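Putative ABC transporter subunit, substrate-binding component (Rhodopseudomonas palustris, PDB 4EVQ) binds 4-hydroxybenzoate and probably delivers it, and perhaps related benzoate derivatives, to an ABC transporter as its solute-binding component. Local coordinates at residues 348-352 with 353-357; 287-290 with 291-294; 140-143 with 144-148. One frame throughout, in Å; residues are numbered along the deposited sequence.

Contact 1: residues 348-352 with 353-357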
loop_
_atom_site.group_PDB
_atom_site.type_symbol
_atom_site.label_atom_id
_atom_site.label_comp_id
_atom_site.label_asym_id
_atom_site.label_seq_id
_atom_site.Cartn_x
_atom_site.Cartn_y
_atom_site.Cartn_z
ATOM N N ARG A 348 -6.492 -2.611 14.326
ATOM C CA ARG A 348 -7.780 -2.018 13.998
ATOM C C ARG A 348 -8.873 -3.073 14.034
ATOM O O ARG A 348 -8.606 -4.245 13.844
ATOM C CB ARG A 348 -7.778 -1.423 12.588
ATOM C CG ARG A 348 -6.488 -0.658 12.272
ATOM C CD ARG A 348 -6.469 -0.018 10.924
ATOM N NE ARG A 348 -6.830 -0.936 9.853
ATOM C CZ ARG A 348 -7.252 -0.552 8.653
ATOM N NH1 ARG A 348 -7.263 0.728 8.341
ATOM N NH2 ARG A 348 -7.677 -1.434 7.791
ATOM N N GLU A 349 -10.101 -2.621 14.176
ATOM C CA GLU A 349 -11.259 -3.490 14.011
ATOM C C GLU A 349 -12.262 -2.766 13.143
ATOM O O GLU A 349 -12.499 -1.560 13.320
ATOM C CB GLU A 349 -11.917 -3.822 15.374
ATOM C CG GLU A 349 -13.102 -4.764 15.290
ATOM C CD GLU A 349 -13.672 -5.111 16.642
ATOM O OE1 GLU A 349 -13.025 -4.814 17.655
ATOM O OE2 GLU A 349 -14.781 -5.675 16.655
ATOM N N LEU A 350 -12.887 -3.489 12.232
ATOM C CA LEU A 350 -13.960 -2.919 11.453
ATOM C C LEU A 350 -15.210 -2.937 12.318
ATOM O O LEU A 350 -15.624 -4.001 12.814
ATOM C CB LEU A 350 -14.085 -3.721 10.158
ATOM C CG LEU A 350 -15.074 -3.387 9.087
ATOM C CD1 LEU A 350 -15.017 -1.889 8.814
ATOM C CD2 LEU A 350 -14.808 -4.259 7.868
ATOM N N LYS A 351 -15.768 -1.762 12.592
ATOM C CA LYS A 351 -16.967 -1.637 13.409
ATOM C C LYS A 351 -17.762 -0.475 12.897
ATOM O O LYS A 351 -17.268 0.645 12.824
ATOM C CB LYS A 351 -16.589 -1.375 14.863
ATOM C CG LYS A 351 -17.716 -1.782 15.814
ATOM C CD LYS A 351 -17.998 -3.303 15.775
ATOM C CE LYS A 351 -19.179 -3.643 16.630
ATOM N NZ LYS A 351 -20.312 -3.995 15.774
ATOM N N GLY A 352 -19.019 -0.714 12.559
ATOM C CA GLY A 352 -19.877 0.375 12.173
ATOM C C GLY A 352 -19.562 1.001 10.842
ATOM O O GLY A 352 -19.885 2.164 10.621
ATOM N N GLY A 353 -18.973 0.227 9.936
ATOM C CA GLY A 353 -18.680 0.744 8.617
ATOM C C GLY A 353 -17.388 1.524 8.474
ATOM O O GLY A 353 -17.213 2.208 7.481
ATOM N N LYS A 354 -16.500 1.405 9.446
ATOM C CA LYS A 354 -15.181 2.015 9.360
ATOM C C LYS A 354 -14.249 1.210 10.251
ATOM O O LYS A 354 -14.692 0.512 11.164
ATOM C CB LYS A 354 -15.218 3.477 9.779
ATOM C CG LYS A 354 -15.697 3.678 11.185
ATOM C CD LYS A 354 -16.194 5.102 11.392
ATOM C CE LYS A 354 -15.500 5.789 12.579
ATOM N NZ LYS A 354 -15.776 5.074 13.860
ATOM N N SER A 355 -12.946 1.316 10.029
ATOM C CA SER A 355 -11.972 0.706 10.927
ATOM C C SER A 355 -11.698 1.686 12.036
ATOM O O SER A 355 -11.581 2.871 11.804
ATOM C CB SER A 355 -10.673 0.352 10.204
ATOM O OG SER A 355 -10.833 -0.831 9.453
ATOM N N VAL A 356 -11.641 1.181 13.265
ATOM C CA VAL A 356 -11.305 1.980 14.427
ATOM C C VAL A 356 -9.992 1.507 15.000
ATOM O O VAL A 356 -9.618 0.360 14.880
ATOM C CB VAL A 356 -12.403 1.946 15.472
ATOM C CG1 VAL A 356 -13.714 2.449 14.882
ATOM C CG2 VAL A 356 -12.579 0.573 15.987
ATOM N N ASN A 357 -9.268 2.433 15.601
ATOM C CA ASN A 357 -7.968 2.172 16.169
ATOM C C ASN A 357 -8.078 1.490 17.529
ATOM O O ASN A 357 -8.599 2.056 18.462
ATOM C CB ASN A 357 -7.288 3.529 16.301
ATOM C CG ASN A 357 -5.820 3.441 16.629
ATOM O OD1 ASN A 357 -5.253 2.366 16.811
ATOM N ND2 ASN A 357 -5.169 4.605 16.650
#
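Arg348 lays its guanidinium flat over the side chain of Ser355. Ser355 OG sits over the centre of one face, 3.6 Å from Arg348 NH2. This is packing between a hydroxyl and a planar cation. The arginine chain bends about CG-CD (chi3 -51°), which turns the flat group over the serine. Its N-H groups point to other partners: NE to Thr258 OG1 and NH2 to Asp243 OD1, a salt bridge. An alanine here is likely to leave Asp243 without its charged mate and Ser355 without its cover. On the same face, Leu350 CD1 touches the second strand, 3.4 Å from Lys354 O. On the other face, Val356 CG2 lies 3.4 Å from Glu349 O. The backbones hold this register. Glu349 N bonds to Val356 O at 3.1 Å. Val356 N returns the bond to Glu349 O at 2.9 Å. Nearer the turn, Lys351 N bonds to Lys354 O at 2.9 Å. Gly352 and Gly353 make the reversal, both with positive phi. A CB on Gly353 would clash with Gly352 O. The arrangement is a beta hairpin with a two-residue type I' turn at Gly352-Gly353, closing one edge of the seven-stranded sheet in this periplasmic binding protein.

Contact 2: residues 287-290 with 291-294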
loop_
_atom_site.group_PDB
_atom_site.type_symbol
_atom_site.label_atom_id
_atom_site.label_comp_id
_atom_site.label_asym_id
_atom_site.label_seq_id
_atom_site.Cartn_x
_atom_site.Cartn_y
_atom_site.Cartn_z
ATOM N N ASP A 287 -9.013 6.396 2.038
ATOM C CA ASP A 287 -8.418 5.198 2.626
ATOM C C ASP A 287 -6.910 5.258 2.513
ATOM O O ASP A 287 -6.323 6.289 2.113
ATOM C CB ASP A 287 -9.021 3.930 2.023
ATOM C CG ASP A 287 -8.767 3.801 0.565
ATOM O OD1 ASP A 287 -7.930 4.505 0.004
ATOM O OD2 ASP A 287 -9.445 2.967 -0.093
ATOM N N VAL A 288 -6.258 4.165 2.878
ATOM C CA VAL A 288 -4.784 4.149 2.930
ATOM C C VAL A 288 -4.182 4.461 1.584
ATOM O O VAL A 288 -3.094 5.049 1.523
ATOM C CB VAL A 288 -4.268 2.791 3.498
ATOM C CG1 VAL A 288 -4.529 1.628 2.549
ATOM C CG2 VAL A 288 -2.786 2.889 3.907
ATOM N N PHE A 289 -4.825 4.056 0.487
ATOM C CA PHE A 289 -4.289 4.287 -0.840
ATOM C C PHE A 289 -4.288 5.755 -1.145
ATOM O O PHE A 289 -3.289 6.300 -1.692
ATOM C CB PHE A 289 -5.098 3.451 -1.844
ATOM C CG PHE A 289 -5.215 2.012 -1.427
ATOM C CD1 PHE A 289 -4.130 1.176 -1.471
ATOM C CD2 PHE A 289 -6.427 1.493 -1.011
ATOM C CE1 PHE A 289 -4.209 -0.139 -1.032
ATOM C CE2 PHE A 289 -6.550 0.196 -0.615
ATOM C CZ PHE A 289 -5.452 -0.621 -0.607
ATOM N N ALA A 290 -5.362 6.457 -0.793
ATOM C CA ALA A 290 -5.384 7.911 -0.935
ATOM C C ALA A 290 -4.315 8.595 -0.103
ATOM O O ALA A 290 -3.672 9.541 -0.587
ATOM C CB ALA A 290 -6.740 8.445 -0.580
ATOM N N VAL A 291 -4.070 8.129 1.119
ATOM C CA VAL A 291 -3.020 8.682 1.942
ATOM C C VAL A 291 -1.682 8.505 1.278
ATOM O O VAL A 291 -0.832 9.423 1.300
ATOM C CB VAL A 291 -3.004 7.997 3.311
ATOM C CG1 VAL A 291 -1.804 8.415 4.143
ATOM C CG2 VAL A 291 -4.271 8.304 4.097
ATOM N N GLN A 292 -1.408 7.331 0.735
ATOM C CA GLN A 292 -0.151 7.035 0.103
ATOM C C GLN A 292 0.080 7.919 -1.121
ATOM O O GLN A 292 1.219 8.331 -1.374
ATOM C CB GLN A 292 -0.048 5.542 -0.250
ATOM C CG GLN A 292 0.042 4.670 1.002
ATOM C CD GLN A 292 -0.189 3.184 0.785
ATOM O OE1 GLN A 292 -0.022 2.409 1.701
ATOM N NE2 GLN A 292 -0.563 2.789 -0.423
ATOM N N GLY A 293 -0.956 8.236 -1.860
ATOM C CA GLY A 293 -0.863 9.169 -2.988
ATOM C C GLY A 293 -0.623 10.580 -2.534
ATOM O O GLY A 293 0.213 11.302 -3.106
ATOM N N TRP A 294 -1.349 11.020 -1.542
ATOM C CA TRP A 294 -1.121 12.329 -0.959
ATOM C C TRP A 294 0.318 12.494 -0.510
ATOM O O TRP A 294 0.969 13.540 -0.765
ATOM C CB TRP A 294 -2.073 12.465 0.221
ATOM C CG TRP A 294 -1.958 13.706 1.071
ATOM C CD1 TRP A 294 -1.213 13.836 2.206
ATOM C CD2 TRP A 294 -2.708 14.928 0.944
ATOM N NE1 TRP A 294 -1.426 15.065 2.762
ATOM C CE2 TRP A 294 -2.343 15.759 2.025
ATOM C CE3 TRP A 294 -3.627 15.404 0.016
ATOM C CZ2 TRP A 294 -2.857 17.055 2.201
ATOM C CZ3 TRP A 294 -4.178 16.672 0.218
ATOM C CH2 TRP A 294 -3.794 17.480 1.297
#
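Val288 and Gln292 meet one turn apart at the start of helix 288-306. Val288 CG2 lies 3.6 Å from Gln292 OE1, and the two chains slant across each other. Gln292 CG also rests on the backbone, 3.2 Å from Val288 O. Its chain runs extended beyond CG (chi2 166°), which carries the amide past Val288 to the Phe289 side. There Gln292 NE2 comes within 4.1 Å of Phe289 CD1, with ring and amide planes nearly perpendicular at 86°. Both ends of the buried amide have hydrogen-bond partners: OE1 takes His261 NE2, and NE2 gives to Asn113 OD1. The backbone bonds are regular alpha-helical ones. The first runs from Val291 N to Asp287 O at 3.1 Å, and the last from Trp294 N to Ala290 O at 2.9 Å. Asp287 is the N-cap. Its OD1 accepts weak bonds from Phe289 N and Ala290 N. Phe289 belongs to the ligand pocket and touches the bound p-hydroxybenzoic acid. Its ring also packs on Leu32, Ala35 and Ile36 of helix 30-46. Ala290 and Val291 lean on Phe278 and Phe274 of helix 269-282, and Gln292 O accepts from Thr131 OG1, just past strand 128-130.

Contact 3: residues 140-143 with 144-148. With SO4 (sulfate ion), chain D.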
loop_
_atom_site.group_PDB
_atom_site.type_symbol
_atom_site.label_atom_id
_atom_site.label_comp_id
_atom_site.label_asym_id
_atom_site.label_seq_id
_atom_site.Cartn_x
_atom_site.Cartn_y
_atom_site.Cartn_z
ATOM N N ARG A 140 4.471 -9.460 8.935
ATOM C CA ARG A 140 5.068 -9.726 10.247
ATOM C C ARG A 140 4.311 -9.024 11.369
ATOM O O ARG A 140 4.016 -9.626 12.406
ATOM C CB ARG A 140 6.510 -9.269 10.305
ATOM C CG ARG A 140 7.461 -10.207 9.631
ATOM C CD ARG A 140 8.866 -9.753 9.907
ATOM N NE ARG A 140 9.869 -10.744 9.623
ATOM C CZ ARG A 140 10.252 -11.681 10.489
ATOM N NH1 ARG A 140 9.675 -11.786 11.655
ATOM N NH2 ARG A 140 11.193 -12.513 10.159
ATOM N N ALA A 141 3.946 -7.764 11.156
ATOM C CA ALA A 141 3.247 -7.015 12.178
ATOM C C ALA A 141 1.877 -7.630 12.462
ATOM O O ALA A 141 1.429 -7.667 13.607
ATOM C CB ALA A 141 3.136 -5.532 11.789
ATOM N N THR A 142 1.207 -8.118 11.428
ATOM C CA THR A 142 -0.098 -8.709 11.608
ATOM C C THR A 142 0.037 -10.034 12.360
ATOM O O THR A 142 -0.741 -10.304 13.284
ATOM C CB THR A 142 -0.771 -8.897 10.247
ATOM O OG1 THR A 142 -0.783 -7.634 9.504
ATOM C CG2 THR A 142 -2.216 -9.280 10.429
ATOM N N GLY A 143 0.991 -10.868 11.974
ATOM C CA GLY A 143 1.218 -12.111 12.698
ATOM C C GLY A 143 1.569 -11.909 14.160
ATOM O O GLY A 143 1.119 -12.643 15.038
ATOM N N ASP A 144 2.393 -10.906 14.439
ATOM C CA ASP A 144 2.759 -10.639 15.827
ATOM C C ASP A 144 1.541 -10.189 16.635
ATOM O O ASP A 144 1.383 -10.569 17.792
ATOM C CB ASP A 144 3.859 -9.567 15.854
ATOM C CG ASP A 144 4.606 -9.515 17.181
ATOM O OD1 ASP A 144 4.932 -10.561 17.772
ATOM O OD2 ASP A 144 4.799 -8.398 17.637
ATOM N N ALA A 145 0.661 -9.374 16.046
ATOM C CA ALA A 145 -0.546 -8.955 16.736
ATOM C C ALA A 145 -1.464 -10.143 17.032
ATOM O O ALA A 145 -2.112 -10.221 18.079
ATOM C CB ALA A 145 -1.280 -7.934 15.876
HETATM N N MSE A 146 -1.490 -11.109 16.126
HETATM C CA MSE A 146 -2.319 -12.288 16.315
HETATM C C MSE A 146 -1.764 -13.144 17.459
HETATM O O MSE A 146 -2.541 -13.698 18.251
HETATM C CB MSE A 146 -2.446 -13.055 14.991
HETATM C CG MSE A 146 -3.254 -12.252 14.002
HETATM SE SE MSE A 146 -3.111 -12.791 12.151
HETATM C CE MSE A 146 -4.160 -14.403 12.325
ATOM N N ILE A 147 -0.450 -13.294 17.525
ATOM C CA ILE A 147 0.147 -14.023 18.663
ATOM C C ILE A 147 -0.193 -13.280 19.941
ATOM O O ILE A 147 -0.575 -13.919 20.944
ATOM C CB ILE A 147 1.644 -14.166 18.442
ATOM C CG1 ILE A 147 1.962 -15.143 17.282
ATOM C CG2 ILE A 147 2.335 -14.620 19.768
ATOM C CD1 ILE A 147 1.512 -16.584 17.480
ATOM N N LYS A 148 -0.060 -11.963 19.944
ATOM C CA LYS A 148 -0.331 -11.189 21.163
ATOM C C LYS A 148 -1.785 -11.362 21.592
ATOM O O LYS A 148 -2.098 -11.361 22.811
ATOM C CB LYS A 148 0.040 -9.726 20.902
ATOM C CG LYS A 148 -0.082 -8.756 22.060
ATOM C CD LYS A 148 0.333 -7.333 21.671
ATOM C CE LYS A 148 0.213 -6.398 22.883
ATOM N NZ LYS A 148 0.502 -4.983 22.564
HETATM S S SO4 D . 12.316 -10.844 6.795
HETATM O O1 SO4 D . 10.865 -10.654 6.926
HETATM O O2 SO4 D . 12.611 -11.080 5.394
HETATM O O3 SO4 D . 12.959 -9.585 7.146
HETATM O O4 SO4 D . 12.846 -11.877 7.689
#
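Thr142 and Met146, a selenomethionine, lie side by side one turn apart on helix 135-148 and point the same way. Thr142 CG2 meets Met146 SE at 4.0 Å. The methionine chain also lies against the backbone, with its CG 3.3 Å from Thr142 O. CG anti to the carbonyl carbon (chi1 -68°) lays the chain along Thr142. The threonine hydroxyl is used within the helix: Thr142 OG1 bonds to Ile138 O, one turn back. This leaves the methyl CG2 to make the apolar contact.

Four backbone bonds join the two segments in regular alpha-helical order. Asp144 N bonds to Arg140 O at 2.9 Å, and Ile147 N bonds to Gly143 O at 3.0 Å. Ala145 and Met146 bond in the same way to Ala141 and Thr142. Arg140 O has a second donor, Ser174 OG of helix 162-177.

The ionic contact is made by Arg140. Its chain is extended from CG to NE and reaches a sulfate ion, probably from the crystallisation liquor. The sulfate sulfur lies at the edge of the guanidinium, in its plane. Arg140 NE bonds to sulfate O1 at 2.9 Å, almost straight at 171°. Arg140 NH2 bonds to sulfate O4 at 3.0 Å and 163°. Two nearly parallel bonds fix the anion against this edge, and Arg121 NH2 holds it as well.

Helix 135-148 packs on the seven-stranded sheet. Ala141, Thr142 and Ala145 touch Val259 of strand 257-260. Met146 reaches Cys209 and Tyr211 of strand 209-213 and Trp236 of strand 235-238. Along its flank, Met146 and Ile147 meet Phe175 of helix 162-177, and Met146 also meets Phe171.

How the contacts relate
From the N terminus, contact 3 comes first, on helix 135-148. Contact 2 follows at the start of helix 288-306, and contact 1 is the late hairpin of strands 345-351 and 354-362. Each is local. The three run in series, and none nests in or crosses another. Only contact 1 closes a turn; contacts 2 and 3 lie within single helices. Contact 1 forms an edge of the seven-stranded sheet, and contact 3 lies on a helix that packs on it; their centres are about 18 Å apart. Asp243 links contacts 1 and 2, pairing with Arg348 and accepting from Val288 N. Contact 2 also reaches helix 30-46 and the ligand.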